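Local structure of NAD(+) phosphorylase MbcT (6FKG) at residues B[115-118]-B[119-123]; B[155-158]-B[159-163]; B[177-180]-B[181-184]. The protein degrades NAD(+) by phosphorolysis, acting as the toxin of a type II toxin-antitoxin system that kills the cell unless its antitoxin MbcA neutralises it. One frame throughout, in Å; residues are numbered along the deposited sequence.

Followed from the N terminus, the three contacts come strictly in series: each joins adjoining segments of continuous chain, and none nests in or crosses another. Interaction 1 (115-123) spans the short helix 117-121, from its N-cap to the residue where it ends, after helix 107-112 and before helix 126-137, on a surface met by the antitoxin. Interaction 2 (155-163) closes the single turn that takes the chain off strand 150-156 towards strand 167-174. Interaction 3 (177-184) lies within the C-terminal helix, which follows strand 167-174 and packs on helix 63-76. Interactions 1 and 2 lie on opposite sides of the chain's centre, their centres 26 Å apart, and no two of the three contacts touch.

Interaction 1 (B[115-118]-B[119-123]); sequences LEND and DIYGD
Asp119 turns back on the residues that precede it, and its OD2 accepts a hydrogen bond from Glu116 N at 2.8 Å, with an N-H...O angle of 156°. The oxygen uses its anti lone pair, the one pointing away from OD1. A chi1 of -63° places CG beside the backbone N of Asp119, from where the carboxylate can reach back to Glu116 N. The approach is close enough for OD2 to lie 3.3 Å from Leu115 CA, while the methyl CD2 of Leu115 packs 3.8 Å from Asp119 CG, with the two side chains at an oblique angle. In the opposite sense, Asp119 N donates to Glu116 O at 2.9 Å, coming from above the carbonyl plane. With Glu116 at the N-cap and Asp119 three residues on, the bond from Glu116 N to Asp119 OD2 is the N3-to-N-cap half of a capping box, the device by which a helix start holds its own first turn.

Further along the helix, Tyr121 N reaches Asn117 O at 3.0 Å, and Gly122 N reaches Asp118 O at 2.9 Å just where the chain leaves helical geometry. The side chains of Asn117 and Tyr121 run side by side and point the same way, their amide and ring planes 49° apart; Tyr121 CD2 rests 3.3 Å from Asn117 O. Ile120 CG2 sits over the centre of one face of the Tyr121 ring, and both side chains also touch Pro146 on strand 142-147. Beyond this shell, Arg47 NH1 is hydrogen-bonded to Gly122 O. The carboxylate of Asp119 is also engaged by the antitoxin: OD2 forms a salt bridge with Arg35 of an MbcA chain, and OD1 accepts a hydrogen bond from Gln48 of that chain.

Interaction 2 (B[155-158]-B[159-163]); sequences VTAY and EQRTR
A one-turn helix, 158-161, takes the chain off the end of strand 150-156, and the contact closes that turn. Its centre is Tyr158 O, which accepts from two directions: Thr162 OG1 at 2.8 Å and Arg161 N at 3.3 Å, arriving from opposite faces of the carbonyl plane. The hydroxyl of Thr162 is brought there by a chi1 of 69°, which sets OG1 between the backbone N and the carbonyl carbon and directs it back along the turn. The side chains of Thr162 and Tyr158 cross at about a right angle. Thr162 OG1 also lies 3.1 Å from Tyr158 CE2, while Thr162 CG2 packs 3.6 Å from Tyr158 CD2. Glu159 is bent at chi2, which carries its carboxylate back beside the tyrosine, with CD 3.9 Å from Tyr158 CD1.

Around the start of the turn, Arg161 CG lies 3.1 Å from Ala157 O and 3.9 Å from Ala157 CB. Its guanidinium reaches Trp136 of helix 126-137, bonding to the backbone O through NH1 and making a cation-pi contact with the ring. Ala157, at the N-cap, has positive phi and psi that turn the chain sharply between strand and helix. Strand 150-156 thus connects directly into a one-turn helix, at whose C-terminal end the Thr162 hydroxyl bonds to the carbonyl four residues back.

Interaction 3 (B[177-180]-B[181-184]); sequences PALY and QELR
Four backbone hydrogen bonds in an unbroken row, each N-H reaching the carbonyl four residues earlier, define regular alpha helix, about two turns, from Pro177 to Arg184. The straightest is Leu183 N to Leu179 O, 2.8 Å long with an N-H...O angle of 169°; the donor sits nearly in line with the C=O bond. This is the C-terminal helix, 177-185, and its inner side packs on helix 63-76, where Leu183 touches Met67.

The side chains repeat the same spacing. On one flank Leu179 and Leu183, four residues apart, each set a branch point against a methyl of the other: Leu179 CG is 3.7 Å from Leu183 CD1, and Leu179 CD1 is 3.8 Å from Leu183 CG. The two leucines leave the helix with different first torsions. Leu179 has CG opposite its own backbone N (chi1 -176°), whereas Leu183 has it opposite the carbonyl carbon, and with these torsions the two side chains meet at an oblique angle.

On another flank Tyr180 and Arg184 run alongside each other in the same direction. Arg184 CB lies over one face of the phenol ring, 4.2 Å above its plane and offset toward the rim, while the guanidinium plane is turned 79° from the ring. Both polar ends converge on one acceptor: Glu71 OE2 takes a hydrogen bond with Tyr180 OH and a salt bridge with Arg184 NE, so a single carboxylate of helix 63-76 ties down both side chains. The Gln181 side chain runs obliquely to that of Tyr180, its CG 3.5 Å from Tyr180 CD1, and extends to Glu82 OE2, to which its NE2 is hydrogen-bonded. That same methylene of Gln181, CG, also lies 3.2 Å from Pro177 O, which itself sits at the edge of the tyrosine ring and in its plane.

Interaction 1 (B[115-118]-B[119-123])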
loop_
_atom_site.group_PDB
_atom_site.type_symbol
_atom_site.label_atom_id
_atom_site.label_comp_id
_atom_site.label_asym_id
_atom_site.label_seq_id
_atom_site.Cartn_x
_atom_site.Cartn_y
_atom_site.Cartn_z
ATOM N N LEU B 115 -2.843 25.533 29.160
ATOM C CA LEU B 115 -4.261 25.434 28.817
ATOM C C LEU B 115 -4.987 26.762 28.981
ATOM O O LEU B 115 -4.631 27.573 29.829
ATOM C CB LEU B 115 -4.963 24.385 29.676
ATOM C CG LEU B 115 -4.478 22.943 29.568
ATOM C CD1 LEU B 115 -5.229 22.093 30.584
ATOM C CD2 LEU B 115 -4.654 22.427 28.149
ATOM N N GLU B 116 -6.014 26.966 28.164
ATOM C CA GLU B 116 -6.864 28.149 28.257
ATOM C C GLU B 116 -8.301 27.696 28.090
ATOM O O GLU B 116 -8.552 26.510 27.890
ATOM C CB GLU B 116 -6.487 29.191 27.206
ATOM C CG GLU B 116 -5.117 29.815 27.436
ATOM C CD GLU B 116 -4.922 31.120 26.681
ATOM O OE1 GLU B 116 -5.610 31.334 25.660
ATOM O OE2 GLU B 116 -4.083 31.938 27.119
ATOM N N ASN B 117 -9.247 28.624 28.175
ATOM C CA ASN B 117 -10.658 28.241 28.188
ATOM C C ASN B 117 -11.062 27.508 26.914
ATOM O O ASN B 117 -11.887 26.590 26.950
ATOM C CB ASN B 117 -11.540 29.480 28.410
ATOM C CG ASN B 117 -11.538 29.937 29.859
ATOM O OD1 ASN B 117 -11.421 29.123 30.776
ATOM N ND2 ASN B 117 -11.682 31.241 30.072
ATOM N N ASP B 118 -10.440 27.897 25.802
ATOM C CA ASP B 118 -10.603 27.214 24.519
ATOM C C ASP B 118 -10.359 25.719 24.635
ATOM O O ASP B 118 -11.071 24.905 24.040
ATOM C CB ASP B 118 -9.646 27.797 23.480
ATOM C CG ASP B 118 -10.087 29.151 22.992
ATOM O OD1 ASP B 118 -10.804 29.840 23.749
ATOM O OD2 ASP B 118 -9.720 29.529 21.858
ATOM N N ASP B 119 -9.331 25.353 25.388
ATOM C CA ASP B 119 -9.011 23.947 25.542
ATOM C C ASP B 119 -10.102 23.236 26.311
ATOM O O ASP B 119 -10.419 22.085 26.037
ATOM C CB ASP B 119 -7.674 23.772 26.255
ATOM C CG ASP B 119 -6.529 24.349 25.465
ATOM O OD1 ASP B 119 -6.253 23.822 24.368
ATOM O OD2 ASP B 119 -5.921 25.340 25.929
ATOM N N ILE B 120 -10.697 23.940 27.263
ATOM C CA ILE B 120 -11.621 23.312 28.198
ATOM C C ILE B 120 -13.044 23.174 27.652
ATOM O O ILE B 120 -13.742 22.212 27.980
ATOM C CB ILE B 120 -11.631 24.089 29.510
ATOM C CG1 ILE B 120 -10.223 24.077 30.102
ATOM C CG2 ILE B 120 -12.640 23.502 30.498
ATOM C CD1 ILE B 120 -10.047 25.051 31.213
ATOM N N TYR B 121 -13.465 24.102 26.796
ATOM C CA TYR B 121 -14.847 24.089 26.319
ATOM C C TYR B 121 -14.957 23.932 24.805
ATOM O O TYR B 121 -16.016 23.579 24.291
ATOM C CB TYR B 121 -15.561 25.359 26.775
ATOM C CG TYR B 121 -15.492 25.547 28.271
ATOM C CD1 TYR B 121 -16.262 24.761 29.121
ATOM C CD2 TYR B 121 -14.640 26.489 28.837
ATOM C CE1 TYR B 121 -16.199 24.920 30.491
ATOM C CE2 TYR B 121 -14.568 26.655 30.207
ATOM C CZ TYR B 121 -15.352 25.868 31.028
ATOM O OH TYR B 121 -15.294 26.016 32.391
ATOM N N GLY B 122 -13.859 24.175 24.098
ATOM C CA GLY B 122 -13.841 24.058 22.650
ATOM C C GLY B 122 -13.926 22.624 22.160
ATOM O O GLY B 122 -13.854 21.676 22.950
ATOM N N ASP B 123 -14.061 22.459 20.849
ATOM C CA ASP B 123 -14.232 21.135 20.264
ATOM C C ASP B 123 -12.970 20.263 20.351
ATOM O O ASP B 123 -13.069 19.040 20.279
ATOM C CB ASP B 123 -14.668 21.249 18.797
ATOM C CG ASP B 123 -16.094 21.752 18.641
ATOM O OD1 ASP B 123 -16.743 22.085 19.660
ATOM O OD2 ASP B 123 -16.572 21.812 17.484
#

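Interaction 2 (B[155-158]-B[159-163])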
loop_
_atom_site.group_PDB
_atom_site.type_symbol
_atom_site.label_atom_id
_atom_site.label_comp_id
_atom_site.label_asym_id
_atom_site.label_seq_id
_atom_site.Cartn_x
_atom_site.Cartn_y
_atom_site.Cartn_z
ATOM N N VAL B 155 -10.978 10.952 37.610
ATOM C CA VAL B 155 -10.258 9.973 38.418
ATOM C C VAL B 155 -9.661 8.907 37.502
ATOM O O VAL B 155 -10.380 8.239 36.775
ATOM C CB VAL B 155 -11.176 9.308 39.467
ATOM C CG1 VAL B 155 -10.372 8.355 40.343
ATOM C CG2 VAL B 155 -11.845 10.368 40.321
ATOM N N THR B 156 -8.346 8.749 37.540
ATOM C CA THR B 156 -7.667 7.961 36.513
ATOM C C THR B 156 -7.129 6.664 37.094
ATOM O O THR B 156 -6.423 6.681 38.105
ATOM C CB THR B 156 -6.519 8.769 35.850
ATOM O OG1 THR B 156 -5.650 9.295 36.857
ATOM C CG2 THR B 156 -7.076 9.952 35.058
ATOM N N ALA B 157 -7.490 5.545 36.454
ATOM C CA ALA B 157 -7.070 4.209 36.885
ATOM C C ALA B 157 -7.353 4.005 38.377
ATOM O O ALA B 157 -6.485 3.582 39.146
ATOM C CB ALA B 157 -5.603 3.994 36.580
ATOM N N TYR B 158 -8.585 4.337 38.752
ATOM C CA TYR B 158 -9.102 4.250 40.107
ATOM C C TYR B 158 -8.722 2.956 40.814
ATOM O O TYR B 158 -8.200 2.969 41.934
ATOM C CB TYR B 158 -10.629 4.403 40.048
ATOM C CG TYR B 158 -11.384 3.834 41.211
ATOM C CD1 TYR B 158 -12.341 2.841 41.020
ATOM C CD2 TYR B 158 -11.153 4.293 42.507
ATOM C CE1 TYR B 158 -13.041 2.308 42.096
ATOM C CE2 TYR B 158 -11.847 3.772 43.584
ATOM C CZ TYR B 158 -12.789 2.783 43.378
ATOM O OH TYR B 158 -13.479 2.272 44.459
ATOM N N GLU B 159 -8.977 1.843 40.137
ATOM C CA GLU B 159 -8.820 0.511 40.713
ATOM C C GLU B 159 -7.395 0.233 41.204
ATOM O O GLU B 159 -7.207 -0.314 42.291
ATOM C CB GLU B 159 -9.247 -0.548 39.685
ATOM C CG GLU B 159 -10.724 -0.458 39.237
ATOM C CD GLU B 159 -10.993 0.579 38.127
ATOM O OE1 GLU B 159 -10.122 1.428 37.836
ATOM O OE2 GLU B 159 -12.094 0.534 37.535
ATOM N N GLN B 160 -6.404 0.631 40.409
ATOM C CA GLN B 160 -4.994 0.378 40.718
ATOM C C GLN B 160 -4.382 1.427 41.630
ATOM O O GLN B 160 -3.412 1.155 42.335
ATOM C CB GLN B 160 -4.153 0.318 39.435
ATOM C CG GLN B 160 -4.232 -0.990 38.690
ATOM C CD GLN B 160 -5.550 -1.148 37.987
ATOM O OE1 GLN B 160 -6.041 -0.214 37.350
ATOM N NE2 GLN B 160 -6.144 -2.328 38.106
ATOM N N ARG B 161 -4.944 2.630 41.608
ATOM C CA ARG B 161 -4.254 3.773 42.189
ATOM C C ARG B 161 -4.848 4.319 43.474
ATOM O O ARG B 161 -4.281 5.233 44.067
ATOM C CB ARG B 161 -4.189 4.886 41.165
ATOM C CG ARG B 161 -3.634 4.407 39.875
ATOM C CD ARG B 161 -2.667 5.392 39.340
ATOM N NE ARG B 161 -1.708 4.764 38.445
ATOM C CZ ARG B 161 -1.086 5.434 37.489
ATOM N NH1 ARG B 161 -1.361 6.716 37.347
ATOM N NH2 ARG B 161 -0.213 4.830 36.688
ATOM N N THR B 162 -5.978 3.771 43.905
ATOM C CA THR B 162 -6.617 4.279 45.105
ATOM C C THR B 162 -6.621 3.263 46.241
ATOM O O THR B 162 -6.770 2.057 46.042
ATOM C CB THR B 162 -8.068 4.739 44.829
ATOM O OG1 THR B 162 -8.888 3.603 44.536
ATOM C CG2 THR B 162 -8.116 5.746 43.667
ATOM N N ARG B 163 -6.419 3.779 47.443
ATOM C CA ARG B 163 -6.540 2.997 48.651
ATOM C C ARG B 163 -8.018 2.777 48.944
ATOM O O ARG B 163 -8.858 3.566 48.499
ATOM C CB ARG B 163 -5.828 3.710 49.800
ATOM C CG ARG B 163 -4.435 4.177 49.410
ATOM C CD ARG B 163 -3.759 4.977 50.514
ATOM N NE ARG B 163 -4.403 6.272 50.728
ATOM C CZ ARG B 163 -4.204 7.345 49.967
ATOM N NH1 ARG B 163 -3.380 7.282 48.929
ATOM N NH2 ARG B 163 -4.833 8.482 50.241
#

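Interaction 3 (B[177-180]-B[181-184])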
loop_
_atom_site.group_PDB
_atom_site.type_symbol
_atom_site.label_atom_id
_atom_site.label_comp_id
_atom_site.label_asym_id
_atom_site.label_seq_id
_atom_site.Cartn_x
_atom_site.Cartn_y
_atom_site.Cartn_z
ATOM N N PRO B 177 -36.269 13.126 33.848
ATOM C CA PRO B 177 -36.328 14.528 33.412
ATOM C C PRO B 177 -36.756 15.467 34.545
ATOM O O PRO B 177 -36.185 16.552 34.672
ATOM C CB PRO B 177 -37.370 14.497 32.293
ATOM C CG PRO B 177 -37.196 13.105 31.708
ATOM C CD PRO B 177 -36.926 12.216 32.892
ATOM N N ALA B 178 -37.727 15.048 35.356
ATOM C CA ALA B 178 -38.194 15.866 36.472
ATOM C C ALA B 178 -37.080 16.121 37.494
ATOM O O ALA B 178 -36.917 17.245 37.964
ATOM C CB ALA B 178 -39.407 15.213 37.152
ATOM N N LEU B 179 -36.314 15.085 37.841
ATOM C CA LEU B 179 -35.244 15.248 38.826
ATOM C C LEU B 179 -34.164 16.164 38.290
ATOM O O LEU B 179 -33.643 17.003 39.023
ATOM C CB LEU B 179 -34.616 13.908 39.205
ATOM C CG LEU B 179 -33.546 14.010 40.299
ATOM C CD1 LEU B 179 -34.095 14.693 41.551
ATOM C CD2 LEU B 179 -32.991 12.620 40.631
ATOM N N TYR B 180 -33.817 15.972 37.016
ATOM C CA TYR B 180 -32.835 16.829 36.357
ATOM C C TYR B 180 -33.224 18.301 36.516
ATOM O O TYR B 180 -32.414 19.139 36.879
ATOM C CB TYR B 180 -32.713 16.471 34.870
ATOM C CG TYR B 180 -32.279 17.639 34.038
ATOM C CD1 TYR B 180 -33.212 18.410 33.355
ATOM C CD2 TYR B 180 -30.944 18.007 33.958
ATOM C CE1 TYR B 180 -32.835 19.500 32.628
ATOM C CE2 TYR B 180 -30.557 19.123 33.217
ATOM C CZ TYR B 180 -31.513 19.856 32.553
ATOM O OH TYR B 180 -31.176 20.969 31.808
ATOM N N GLN B 181 -34.477 18.614 36.233
ATOM C CA GLN B 181 -34.914 20.008 36.295
ATOM C C GLN B 181 -34.870 20.537 37.717
ATOM O O GLN B 181 -34.539 21.701 37.960
ATOM C CB GLN B 181 -36.315 20.144 35.715
ATOM C CG GLN B 181 -36.383 19.686 34.279
ATOM C CD GLN B 181 -37.724 19.968 33.634
ATOM O OE1 GLN B 181 -38.774 19.642 34.189
ATOM N NE2 GLN B 181 -37.696 20.576 32.453
ATOM N N GLU B 182 -35.206 19.662 38.655
ATOM C CA GLU B 182 -35.169 19.997 40.063
ATOM C C GLU B 182 -33.733 20.286 40.505
ATOM O O GLU B 182 -33.458 21.325 41.109
ATOM C CB GLU B 182 -35.771 18.853 40.866
ATOM C CG GLU B 182 -35.879 19.071 42.344
ATOM C CD GLU B 182 -36.428 17.839 43.018
ATOM O OE1 GLU B 182 -37.397 17.260 42.482
ATOM O OE2 GLU B 182 -35.865 17.421 44.045
ATOM N N LEU B 183 -32.815 19.381 40.174
ATOM C CA LEU B 183 -31.418 19.553 40.567
ATOM C C LEU B 183 -30.729 20.694 39.821
ATOM O O LEU B 183 -29.834 21.339 40.360
ATOM C CB LEU B 183 -30.646 18.257 40.356
ATOM C CG LEU B 183 -31.157 17.119 41.240
ATOM C CD1 LEU B 183 -30.429 15.812 40.924
ATOM C CD2 LEU B 183 -30.992 17.497 42.707
ATOM N N ARG B 184 -31.156 20.944 38.587
ATOM C CA ARG B 184 -30.557 21.995 37.773
ATOM C C ARG B 184 -30.842 23.359 38.395
ATOM O O ARG B 184 -30.045 24.288 38.294
ATOM C CB ARG B 184 -31.090 21.908 36.342
ATOM C CG ARG B 184 -30.535 22.914 35.366
ATOM C CD ARG B 184 -29.044 22.758 35.135
ATOM N NE ARG B 184 -28.577 23.745 34.159
ATOM C CZ ARG B 184 -28.202 24.979 34.469
ATOM N NH1 ARG B 184 -28.230 25.386 35.734
ATOM N NH2 ARG B 184 -27.797 25.806 33.516
#